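Side-chain contacts in putative CRISPR-associated endoribonuclease-like protein Cas6nc (PDB 3QJL), which binds CRISPR RNA as a ferredoxin-like RAMP protein of the Cas6 family, consistent with a part in prokaryotic defence against mobile genetic elements: residues L11-D16 against I72-D77; P18-N23 against I59-R64; N37-T42 against I94-E99. All blocks are in the same frame, centred on the assembly; numbering follows the deposited sequence.

Contact 1: residues L11-D16 against I72-D77. With nucleotides of chain D.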
loop_
_atom_site.group_PDB
_atom_site.type_symbol
_atom_site.label_atom_id
_atom_site.label_comp_id
_atom_site.label_asym_id
_atom_site.label_seq_id
_atom_site.Cartn_x
_atom_site.Cartn_y
_atom_site.Cartn_z
ATOM N N LEU A 11 -3.915 22.178 11.400
ATOM C CA LEU A 11 -2.940 23.105 10.852
ATOM C C LEU A 11 -3.438 23.702 9.548
ATOM O O LEU A 11 -4.134 23.041 8.765
ATOM C CB LEU A 11 -1.602 22.416 10.640
ATOM C CG LEU A 11 -0.946 21.907 11.915
ATOM C CD1 LEU A 11 -0.050 20.757 11.594
ATOM C CD2 LEU A 11 -0.165 23.011 12.596
ATOM N N LEU A 12 -3.094 24.968 9.335
ATOM C CA LEU A 12 -3.526 25.695 8.154
ATOM C C LEU A 12 -2.316 26.068 7.319
ATOM O O LEU A 12 -1.426 26.770 7.800
ATOM C CB LEU A 12 -4.304 26.943 8.562
ATOM C CG LEU A 12 -5.406 26.668 9.593
ATOM C CD1 LEU A 12 -5.644 27.877 10.496
ATOM C CD2 LEU A 12 -6.701 26.222 8.926
ATOM N N PRO A 13 -2.261 25.564 6.077
ATOM C CA PRO A 13 -1.186 25.885 5.135
ATOM C C PRO A 13 -1.303 27.346 4.751
ATOM O O PRO A 13 -2.399 27.775 4.408
ATOM C CB PRO A 13 -1.505 25.006 3.922
ATOM C CG PRO A 13 -2.536 24.030 4.392
ATOM C CD PRO A 13 -3.293 24.719 5.464
ATOM N N LEU A 14 -0.208 28.093 4.789
ATOM C CA LEU A 14 -0.290 29.541 4.610
ATOM C C LEU A 14 -0.574 30.047 3.191
ATOM O O LEU A 14 -1.505 30.829 2.986
ATOM C CB LEU A 14 0.929 30.243 5.213
ATOM C CG LEU A 14 0.889 30.211 6.743
ATOM C CD1 LEU A 14 1.898 31.179 7.355
ATOM C CD2 LEU A 14 -0.522 30.516 7.227
ATOM N N LYS A 15 0.210 29.622 2.214
ATOM C CA LYS A 15 0.043 30.202 0.890
ATOM C C LYS A 15 -0.793 29.325 -0.029
ATOM O O LYS A 15 -1.261 28.262 0.380
ATOM C CB LYS A 15 1.402 30.526 0.280
ATOM C CG LYS A 15 2.188 31.505 1.130
ATOM C CD LYS A 15 3.447 31.988 0.436
ATOM C CE LYS A 15 4.016 33.195 1.164
ATOM N NZ LYS A 15 4.140 32.944 2.630
ATOM N N ASP A 16 -1.007 29.791 -1.258
ATOM C CA ASP A 16 -1.723 29.003 -2.262
ATOM C C ASP A 16 -0.799 27.923 -2.806
ATOM O O ASP A 16 0.426 28.074 -2.771
ATOM C CB ASP A 16 -2.229 29.882 -3.414
ATOM C CG ASP A 16 -2.922 31.145 -2.929
ATOM O OD1 ASP A 16 -4.013 31.039 -2.318
ATOM O OD2 ASP A 16 -2.376 32.245 -3.172
ATOM N N ILE A 72 3.829 16.331 -1.131
ATOM C CA ILE A 72 2.391 16.111 -1.193
ATOM C C ILE A 72 1.631 17.413 -1.410
ATOM O O ILE A 72 1.775 18.367 -0.652
ATOM C CB ILE A 72 1.901 15.462 0.112
ATOM C CG1 ILE A 72 2.805 14.278 0.473
ATOM C CG2 ILE A 72 0.430 15.052 0.005
ATOM C CD1 ILE A 72 2.542 13.678 1.827
ATOM N N GLU A 73 0.819 17.451 -2.452
ATOM C CA GLU A 73 -0.009 18.611 -2.714
ATOM C C GLU A 73 -1.182 18.606 -1.757
ATOM O O GLU A 73 -1.963 17.658 -1.761
ATOM C CB GLU A 73 -0.569 18.533 -4.126
ATOM C CG GLU A 73 0.113 19.422 -5.137
ATOM C CD GLU A 73 -0.490 19.263 -6.526
ATOM O OE1 GLU A 73 0.282 19.041 -7.486
ATOM O OE2 GLU A 73 -1.734 19.352 -6.654
ATOM N N ILE A 74 -1.349 19.672 -0.976
ATOM C CA ILE A 74 -2.481 19.733 -0.057
ATOM C C ILE A 74 -3.678 20.387 -0.752
ATOM O O ILE A 74 -3.666 21.584 -1.034
ATOM C CB ILE A 74 -2.132 20.538 1.215
ATOM C CG1 ILE A 74 -1.075 19.811 2.038
ATOM C CG2 ILE A 74 -3.362 20.739 2.070
ATOM C CD1 ILE A 74 -0.440 20.665 3.083
ATOM N N LEU A 75 -4.704 19.590 -1.040
ATOM C CA LEU A 75 -5.924 20.116 -1.643
ATOM C C LEU A 75 -7.015 20.349 -0.605
ATOM O O LEU A 75 -8.096 20.851 -0.921
ATOM C CB LEU A 75 -6.433 19.186 -2.739
ATOM C CG LEU A 75 -5.469 18.986 -3.908
ATOM C CD1 LEU A 75 -6.231 18.535 -5.145
ATOM C CD2 LEU A 75 -4.699 20.258 -4.199
ATOM N N SER A 76 -6.732 19.957 0.632
ATOM C CA SER A 76 -7.617 20.245 1.747
ATOM C C SER A 76 -7.402 21.673 2.246
ATOM O O SER A 76 -6.359 22.270 1.970
ATOM C CB SER A 76 -7.424 19.219 2.860
ATOM O OG SER A 76 -8.317 18.138 2.676
ATOM N N ASP A 77 -8.402 22.230 2.932
ATOM C CA ASP A 77 -8.259 23.547 3.578
ATOM C C ASP A 77 -7.323 23.486 4.783
ATOM O O ASP A 77 -6.556 24.417 5.029
ATOM C CB ASP A 77 -9.618 24.121 4.006
ATOM C CG ASP A 77 -10.509 24.461 2.821
ATOM O OD1 ASP A 77 -9.973 24.893 1.777
ATOM O OD2 ASP A 77 -11.745 24.289 2.933
ATOM P P A D 6 -1.270 8.506 -1.654
ATOM O OP1 A D 6 -2.171 7.681 -0.817
ATOM O OP2 A D 6 -1.320 9.977 -1.514
ATOM O "O5'" A D 6 0.224 7.998 -1.484
ATOM C "C5'" A D 6 1.274 8.522 -2.285
ATOM C "C4'" A D 6 2.620 8.356 -1.620
ATOM O "O4'" A D 6 2.748 9.342 -0.566
ATOM C "C3'" A D 6 2.864 7.001 -0.966
ATOM O "O3'" A D 6 4.256 6.676 -1.053
ATOM C "C2'" A D 6 2.494 7.255 0.490
ATOM O "O2'" A D 6 3.128 6.389 1.404
ATOM C "C1'" A D 6 2.936 8.706 0.681
ATOM N N9 A D 6 2.153 9.449 1.670
ATOM C C8 A D 6 0.784 9.535 1.756
ATOM N N7 A D 6 0.330 10.306 2.726
ATOM C C5 A D 6 1.490 10.773 3.315
ATOM C C6 A D 6 1.692 11.634 4.402
ATOM N N6 A D 6 0.699 12.184 5.104
ATOM N N1 A D 6 2.969 11.913 4.736
ATOM C C2 A D 6 3.965 11.355 4.026
ATOM N N3 A D 6 3.903 10.521 2.991
ATOM C C4 A D 6 2.619 10.269 2.675
#

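Contact 2: residues P18-N23 against I59-R64. With nucleotides of chain B; nucleotides of chain D.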
loop_
_atom_site.group_PDB
_atom_site.type_symbol
_atom_site.label_atom_id
_atom_site.label_comp_id
_atom_site.label_asym_id
_atom_site.label_seq_id
_atom_site.Cartn_x
_atom_site.Cartn_y
_atom_site.Cartn_z
ATOM N N PRO A 18 -0.014 24.934 -1.601
ATOM C CA PRO A 18 0.945 24.522 -0.581
ATOM C C PRO A 18 1.391 23.090 -0.861
ATOM O O PRO A 18 0.588 22.282 -1.339
ATOM C CB PRO A 18 0.128 24.614 0.709
ATOM C CG PRO A 18 -1.267 24.316 0.282
ATOM C CD PRO A 18 -1.407 24.857 -1.120
ATOM N N ILE A 19 2.657 22.796 -0.582
ATOM C CA ILE A 19 3.216 21.467 -0.790
ATOM C C ILE A 19 3.999 20.989 0.429
ATOM O O ILE A 19 4.980 21.609 0.845
ATOM C CB ILE A 19 4.116 21.417 -2.058
ATOM C CG1 ILE A 19 3.261 21.579 -3.318
ATOM C CG2 ILE A 19 4.915 20.106 -2.127
ATOM C CD1 ILE A 19 4.059 21.856 -4.557
ATOM N N LEU A 20 3.560 19.869 0.987
ATOM C CA LEU A 20 4.191 19.277 2.158
ATOM C C LEU A 20 5.329 18.331 1.764
ATOM O O LEU A 20 5.108 17.355 1.053
ATOM C CB LEU A 20 3.128 18.516 2.948
ATOM C CG LEU A 20 3.549 17.722 4.178
ATOM C CD1 LEU A 20 4.270 18.607 5.169
ATOM C CD2 LEU A 20 2.330 17.095 4.800
ATOM N N PRO A 21 6.555 18.621 2.216
ATOM C CA PRO A 21 7.720 17.767 1.931
ATOM C C PRO A 21 7.554 16.364 2.505
ATOM O O PRO A 21 6.886 16.211 3.519
ATOM C CB PRO A 21 8.872 18.493 2.629
ATOM C CG PRO A 21 8.430 19.923 2.674
ATOM C CD PRO A 21 6.935 19.867 2.900
ATOM N N PHE A 22 8.154 15.361 1.872
ATOM C CA PHE A 22 7.922 13.966 2.245
ATOM C C PHE A 22 8.434 13.589 3.628
ATOM O O PHE A 22 7.815 12.766 4.316
ATOM C CB PHE A 22 8.519 13.002 1.211
ATOM C CG PHE A 22 7.648 12.785 0.022
ATOM C CD1 PHE A 22 6.391 12.235 0.169
ATOM C CD2 PHE A 22 8.090 13.125 -1.248
ATOM C CE1 PHE A 22 5.579 12.040 -0.920
ATOM C CE2 PHE A 22 7.286 12.932 -2.341
ATOM C CZ PHE A 22 6.024 12.386 -2.177
ATOM N N ASN A 23 9.575 14.137 4.029
ATOM C CA ASN A 23 10.101 13.749 5.324
ATOM C C ASN A 23 10.080 14.930 6.266
ATOM O O ASN A 23 10.968 15.775 6.217
ATOM C CB ASN A 23 11.542 13.264 5.165
ATOM C CG ASN A 23 11.688 12.172 4.112
ATOM O OD1 ASN A 23 11.969 11.020 4.443
ATOM N ND2 ASN A 23 11.499 12.530 2.843
ATOM N N ILE A 59 1.353 13.768 9.409
ATOM C CA ILE A 59 0.431 14.864 9.210
ATOM C C ILE A 59 -0.619 14.394 8.211
ATOM O O ILE A 59 -0.322 14.163 7.043
ATOM C CB ILE A 59 1.173 16.076 8.629
ATOM C CG1 ILE A 59 2.168 16.614 9.659
ATOM C CG2 ILE A 59 0.196 17.142 8.176
ATOM C CD1 ILE A 59 3.053 17.719 9.148
ATOM N N ILE A 60 -1.863 14.302 8.664
ATOM C CA ILE A 60 -2.918 13.729 7.848
ATOM C C ILE A 60 -3.470 14.753 6.877
ATOM O O ILE A 60 -4.014 15.766 7.301
ATOM C CB ILE A 60 -4.073 13.232 8.724
ATOM C CG1 ILE A 60 -3.554 12.266 9.790
ATOM C CG2 ILE A 60 -5.156 12.597 7.873
ATOM C CD1 ILE A 60 -2.501 11.307 9.299
ATOM N N VAL A 61 -3.348 14.478 5.578
ATOM C CA VAL A 61 -3.966 15.309 4.546
ATOM C C VAL A 61 -5.132 14.567 3.907
ATOM O O VAL A 61 -4.930 13.662 3.115
ATOM C CB VAL A 61 -2.974 15.650 3.427
ATOM C CG1 VAL A 61 -3.667 16.452 2.338
ATOM C CG2 VAL A 61 -1.786 16.393 3.975
ATOM N N ARG A 62 -6.351 14.983 4.209
ATOM C CA ARG A 62 -7.522 14.243 3.783
ATOM C C ARG A 62 -7.632 14.187 2.268
ATOM O O ARG A 62 -8.103 13.196 1.718
ATOM C CB ARG A 62 -8.789 14.846 4.381
ATOM C CG ARG A 62 -9.740 13.835 5.009
ATOM C CD ARG A 62 -9.229 13.332 6.366
ATOM N NE ARG A 62 -9.125 14.387 7.375
ATOM C CZ ARG A 62 -8.745 14.181 8.637
ATOM N NH1 ARG A 62 -8.434 12.956 9.046
ATOM N NH2 ARG A 62 -8.677 15.195 9.493
ATOM N N LYS A 63 -7.209 15.238 1.579
ATOM C CA LYS A 63 -7.229 15.176 0.119
ATOM C C LYS A 63 -5.997 15.813 -0.534
ATOM O O LYS A 63 -5.633 16.953 -0.234
ATOM C CB LYS A 63 -8.548 15.713 -0.437
ATOM C CG LYS A 63 -8.559 17.169 -0.779
ATOM C CD LYS A 63 -9.918 17.758 -0.432
ATOM C CE LYS A 63 -11.039 16.751 -0.675
ATOM N NZ LYS A 63 -12.363 17.346 -0.324
ATOM N N ARG A 64 -5.364 15.055 -1.431
ATOM C CA ARG A 64 -3.994 15.332 -1.852
ATOM C C ARG A 64 -3.682 14.792 -3.246
ATOM O O ARG A 64 -4.418 13.975 -3.793
ATOM C CB ARG A 64 -3.018 14.707 -0.845
ATOM C CG ARG A 64 -3.221 13.208 -0.688
ATOM C CD ARG A 64 -2.722 12.655 0.635
ATOM N NE ARG A 64 -2.941 11.210 0.705
ATOM C CZ ARG A 64 -4.142 10.653 0.806
ATOM N NH1 ARG A 64 -5.218 11.424 0.855
ATOM N NH2 ARG A 64 -4.275 9.338 0.856
ATOM P P U B 3 -9.404 9.254 5.031
ATOM O OP1 U B 3 -8.508 10.295 5.621
ATOM O OP2 U B 3 -10.643 9.690 4.338
ATOM O "O5'" U B 3 -8.560 8.291 4.076
ATOM C "C5'" U B 3 -8.488 6.895 4.319
ATOM C "C4'" U B 3 -7.100 6.348 4.055
ATOM O "O4'" U B 3 -6.332 7.274 3.249
ATOM C "C3'" U B 3 -6.219 6.123 5.271
ATOM O "O3'" U B 3 -6.544 4.937 5.967
ATOM C "C2'" U B 3 -4.825 6.092 4.663
ATOM O "O2'" U B 3 -4.553 4.812 4.123
ATOM C "C1'" U B 3 -4.957 7.087 3.507
ATOM N N1 U B 3 -4.328 8.394 3.813
ATOM C C2 U B 3 -3.038 8.567 3.354
ATOM O O2 U B 3 -2.469 7.701 2.736
ATOM N N3 U B 3 -2.431 9.763 3.620
ATOM C C4 U B 3 -2.996 10.807 4.319
ATOM O O4 U B 3 -2.345 11.835 4.510
ATOM C C5 U B 3 -4.331 10.562 4.772
ATOM C C6 U B 3 -4.942 9.397 4.513
ATOM P P A D 7 4.743 5.290 -1.726
ATOM O OP1 A D 7 3.558 4.647 -2.340
ATOM O OP2 A D 7 5.501 4.550 -0.691
ATOM O "O5'" A D 7 5.729 5.792 -2.856
ATOM C "C5'" A D 7 5.240 6.483 -3.992
ATOM C "C4'" A D 7 6.240 7.494 -4.481
ATOM O "O4'" A D 7 6.162 8.683 -3.657
ATOM C "C3'" A D 7 7.704 7.062 -4.415
ATOM O "O3'" A D 7 8.106 6.337 -5.575
ATOM C "C2'" A D 7 8.444 8.381 -4.241
ATOM O "O2'" A D 7 8.609 9.024 -5.496
ATOM C "C1'" A D 7 7.447 9.195 -3.413
ATOM N N9 A D 7 7.706 9.104 -1.963
ATOM C C8 A D 7 6.908 8.485 -1.036
ATOM N N7 A D 7 7.364 8.542 0.194
ATOM C C5 A D 7 8.539 9.260 0.071
ATOM C C6 A D 7 9.487 9.670 1.018
ATOM N N6 A D 7 9.400 9.408 2.326
ATOM N N1 A D 7 10.547 10.369 0.570
ATOM C C2 A D 7 10.635 10.630 -0.737
ATOM N N3 A D 7 9.806 10.309 -1.725
ATOM C C4 A D 7 8.761 9.618 -1.249
ATOM P P A D 6 -1.270 8.506 -1.654
ATOM O OP1 A D 6 -2.171 7.681 -0.817
ATOM O OP2 A D 6 -1.320 9.977 -1.514
ATOM O "O5'" A D 6 0.224 7.998 -1.484
ATOM C "C5'" A D 6 1.274 8.522 -2.285
ATOM C "C4'" A D 6 2.620 8.356 -1.620
ATOM O "O4'" A D 6 2.748 9.342 -0.566
ATOM C "C3'" A D 6 2.864 7.001 -0.966
ATOM O "O3'" A D 6 4.256 6.676 -1.053
ATOM C "C2'" A D 6 2.494 7.255 0.490
ATOM O "O2'" A D 6 3.128 6.389 1.404
ATOM C "C1'" A D 6 2.936 8.706 0.681
ATOM N N9 A D 6 2.153 9.449 1.670
ATOM C C8 A D 6 0.784 9.535 1.756
ATOM N N7 A D 6 0.330 10.306 2.726
ATOM C C5 A D 6 1.490 10.773 3.315
ATOM C C6 A D 6 1.692 11.634 4.402
ATOM N N6 A D 6 0.699 12.184 5.104
ATOM N N1 A D 6 2.969 11.913 4.736
ATOM C C2 A D 6 3.965 11.355 4.026
ATOM N N3 A D 6 3.903 10.521 2.991
ATOM C C4 A D 6 2.619 10.269 2.675
#

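Contact 3: residues N37-T42 against I94-E99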
loop_
_atom_site.group_PDB
_atom_site.type_symbol
_atom_site.label_atom_id
_atom_site.label_comp_id
_atom_site.label_asym_id
_atom_site.label_seq_id
_atom_site.Cartn_x
_atom_site.Cartn_y
_atom_site.Cartn_z
ATOM N N ASN A 37 9.653 23.418 25.374
ATOM C CA ASN A 37 10.781 23.749 26.222
ATOM C C ASN A 37 10.689 25.179 26.762
ATOM O O ASN A 37 11.175 25.469 27.856
ATOM C CB ASN A 37 12.091 23.517 25.487
ATOM C CG ASN A 37 13.283 23.669 26.385
ATOM O OD1 ASN A 37 13.480 22.886 27.323
ATOM N ND2 ASN A 37 14.097 24.679 26.106
ATOM N N SER A 38 10.048 26.062 26.001
ATOM C CA SER A 38 9.854 27.445 26.420
ATOM C C SER A 38 8.992 27.537 27.686
ATOM O O SER A 38 9.198 28.403 28.539
ATOM C CB SER A 38 9.201 28.251 25.297
ATOM O OG SER A 38 10.054 28.377 24.177
ATOM N N ILE A 39 8.021 26.634 27.792
ATOM C CA ILE A 39 7.079 26.614 28.903
ATOM C C ILE A 39 7.466 25.576 29.963
ATOM O O ILE A 39 7.698 25.919 31.112
ATOM C CB ILE A 39 5.643 26.354 28.418
ATOM C CG1 ILE A 39 5.337 27.194 27.182
ATOM C CG2 ILE A 39 4.656 26.679 29.498
ATOM C CD1 ILE A 39 5.732 28.631 27.332
ATOM N N GLU A 40 7.520 24.305 29.580
ATOM C CA GLU A 40 7.778 23.233 30.536
ATOM C C GLU A 40 9.091 22.507 30.244
ATOM O O GLU A 40 9.081 21.364 29.792
ATOM C CB GLU A 40 6.637 22.221 30.486
ATOM C CG GLU A 40 5.276 22.810 30.751
ATOM C CD GLU A 40 5.076 23.158 32.214
ATOM O OE1 GLU A 40 5.973 22.844 33.037
ATOM O OE2 GLU A 40 4.019 23.744 32.541
ATOM N N PRO A 41 10.228 23.154 30.538
ATOM C CA PRO A 41 11.550 22.605 30.206
ATOM C C PRO A 41 11.715 21.193 30.750
ATOM O O PRO A 41 12.451 20.373 30.196
ATOM C CB PRO A 41 12.515 23.546 30.943
ATOM C CG PRO A 41 11.752 24.809 31.131
ATOM C CD PRO A 41 10.323 24.394 31.329
ATOM N N THR A 42 11.020 20.931 31.844
ATOM C CA THR A 42 11.139 19.685 32.578
ATOM C C THR A 42 10.390 18.581 31.838
ATOM O O THR A 42 10.780 17.412 31.864
ATOM C CB THR A 42 10.600 19.880 34.020
ATOM O OG1 THR A 42 10.027 18.666 34.501
ATOM C CG2 THR A 42 9.534 20.968 34.048
ATOM N N ILE A 94 1.780 20.180 25.772
ATOM C CA ILE A 94 1.967 20.335 24.335
ATOM C C ILE A 94 0.921 21.292 23.774
ATOM O O ILE A 94 1.236 22.196 22.995
ATOM C CB ILE A 94 1.955 18.976 23.598
ATOM C CG1 ILE A 94 3.218 18.189 23.944
ATOM C CG2 ILE A 94 1.857 19.172 22.087
ATOM C CD1 ILE A 94 3.218 16.750 23.431
ATOM N N ALA A 95 -0.326 21.092 24.184
ATOM C CA ALA A 95 -1.408 21.986 23.788
ATOM C C ALA A 95 -1.048 23.459 24.045
ATOM O O ALA A 95 -1.168 24.298 23.152
ATOM C CB ALA A 95 -2.682 21.611 24.523
ATOM N N GLU A 96 -0.594 23.762 25.261
ATOM C CA GLU A 96 -0.226 25.124 25.628
ATOM C C GLU A 96 0.903 25.673 24.755
ATOM O O GLU A 96 0.759 26.730 24.125
ATOM C CB GLU A 96 0.180 25.189 27.102
ATOM C CG GLU A 96 -0.050 26.558 27.725
ATOM C CD GLU A 96 0.349 26.627 29.195
ATOM O OE1 GLU A 96 0.847 27.695 29.624
ATOM O OE2 GLU A 96 0.161 25.626 29.926
ATOM N N ALA A 97 2.019 24.947 24.722
ATOM C CA ALA A 97 3.206 25.365 23.982
ATOM C C ALA A 97 2.862 25.687 22.546
ATOM O O ALA A 97 3.219 26.745 22.021
ATOM C CB ALA A 97 4.244 24.278 24.017
ATOM N N VAL A 98 2.169 24.756 21.910
ATOM C CA VAL A 98 1.792 24.912 20.518
ATOM C C VAL A 98 0.911 26.143 20.317
ATOM O O VAL A 98 1.175 26.987 19.459
ATOM C CB VAL A 98 1.080 23.649 20.000
ATOM C CG1 VAL A 98 0.310 23.952 18.739
ATOM C CG2 VAL A 98 2.092 22.544 19.756
ATOM N N GLU A 99 -0.129 26.257 21.127
ATOM C CA GLU A 99 -1.061 27.363 20.991
ATOM C C GLU A 99 -0.428 28.737 21.234
ATOM O O GLU A 99 -0.751 29.708 20.537
ATOM C CB GLU A 99 -2.236 27.161 21.922
ATOM C CG GLU A 99 -3.221 28.280 21.880
ATOM C CD GLU A 99 -4.246 28.118 22.957
ATOM O OE1 GLU A 99 -3.927 28.480 24.116
ATOM O OE2 GLU A 99 -5.343 27.597 22.643
#

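Contact 1: residues L11-D16 against I72-D77
With CG2 of Ile74 anti to the backbone N and CG1 anti to the carbonyl carbon (chi1 -67°), both arms of this isoleucine are offered to the ring of Pro13. CG2 lies 4.1 Å from Pro13 CG, and Ile74 CD1 reaches the same atom at 4.2 Å, so that this ring carbon meets both branches at once. The two side chains cross at a slant instead of lying alongside one another. The other part of the proline ring belongs to a different partner: Pro13 CD comes within 3.3 Å of the backbone O of Asp77, while CD2 of Leu12 approaches that oxygen more loosely at 4.3 Å. Asp77 thus takes part through its peptide, not through its carboxylate.

In the fold, the contact joins the end of strand 5-13, a central strand of the ferredoxin-like sheet, to strand 71-74, the middle strand of a separate small antiparallel sheet, and to the turn that leads from it into strand 79-85. Backbone hydrogen bonds of Leu11 with Val79 and of Ile74 with Pro18 hold the two sides to their own sheets. Phe111 packs on Pro13 and Leu109 on Ile74, so strand 109-118 borders the apolar pair, whereas Leu12 and Asp77 are exposed.

Further along strand 71-74, RNA joins the surroundings. Ile72 CD1 lies against one face of the adenine of A6 of chain D, over the centre of the six-membered ring and 3.4 Å from its C6.

Contact 2: residues P18-N23 against I59-R64
Leu20 meets Ile59 and Val61 in a small, buried, purely aliphatic contact between the edge strand 19-20 of the minor three-stranded sheet and the outgoing end of strand 55-60, an edge of the ferredoxin-like sheet. One methyl does the work. Leu20 CG stands anti to its own backbone N (chi1 176°), and from there CD2 extends to Ile59 CG2 at 4.0 Å and, more loosely, to Val61 CG2 at 4.3 Å. Leu20 and Ile59 meet obliquely, and Ile106 of strand 103-106 packs on both.

At Ile59 and Val61 the backbone also bonds to RNA, as befits a RAMP protein, in which a ferredoxin-like domain binds nucleic acid. The O of Ile59 accepts a hydrogen bond from N6 of A6 of chain D at 3.0 Å, somewhat bent at 132°. Two residues on, Val61 N donates to O4 of U3 of chain B, also at 3.0 Å but straighter, at 161°. Both bonds read groups on the bases and not the sugar-phosphate chain.

Side chains beyond the apolar patch also meet the RNA. The Phe22 ring lies nearly parallel to the adenine of A7 of chain D, with C4 of that base 3.5 Å above the ring centre, and Asn23 ND2 donates to N1 of the same adenine at 3.3 Å; Asn23 OD1 is itself bound by Met198 N. Arg64 brings its NE within 3.0 Å of OP2 of A6 of chain D, although the placement of its guanidinium end, against the uracil of U3 of chain B, is less certain. Arg62 forms a salt bridge to another RNA phosphate.

Contact 3: residues N37-T42 against I94-E99
Ile39 and Glu96 approach each other with their side chains at about a right angle, and the isoleucine divides its two branches between two neighbours on the opposing helix. The CG2 methyl is turned to the carboxylate, 3.9 Å from Glu96 OE1. On the other branch, Ile39 CG1 itself lies 4.4 Å from Ala97 CB, with CD1 turned away (chi2 -48°); Ile39 CG1 is also 4.3 Å from Ala97 CA, a loose approach to the helix backbone. The chi1 of Ile39 (-44°), with CG1 anti to the carbonyl carbon and CG2 anti to the backbone N, turns CG2 to the Glu96 carboxylate and CG1 to Ala97. Glu96 arrives by another route: its CG is roughly anti to the backbone N (chi1 -153°), and the chain then runs straight, carrying the carboxylate past the CG2 methyl of Ile39 instead of folding it back on the helix.

The polar side of this contact is a matter of proximity. Glu40 OE2 and Glu96 OE2 are 5.0 Å apart, probably an unfavourable pair of like charges, which Arg92 and Lys100 may partly offset through long, weak ion pairs to Glu40 and Glu96 respectively. Glu40 also occupies the N-cap position of helix 41-47, where the chain breaks from helix 25-39 and starts again at Pro41.

Helices 25-39 and 88-100 are the two helices of the ferredoxin-like β-α-β-β-α-β pattern, and the contact joins the C-terminal end of the first to the second. Deeper between them, Val36 packs on Ile94 and Ala97, while Leu47 of helix 41-47 touches Ile94; Val98 and Ala95 rest on Val113 and Ile116 of strand 109-118.

The touching residues of contact 2 are all buried, whereas contacts 1 and 3 are only partly so. Contacts 1 and 2 are close neighbours, their centres about 8 Å apart, and share the small sheet in which strands 19-20 and 71-74 pair: Ile72 N lies 2.7 Å from Leu20 O, a probable hydrogen bond. Contact 2 is nested in the chain loop closed by contact 1, and both join that sheet to the ferredoxin-like one by aliphatic packing beside RNA. Contact 3, with its centre about 25 Å from either, joins helix to helix; there a carboxylate borders the apolar groups, and the nucleic acid is about 14 Å from the nearest atom.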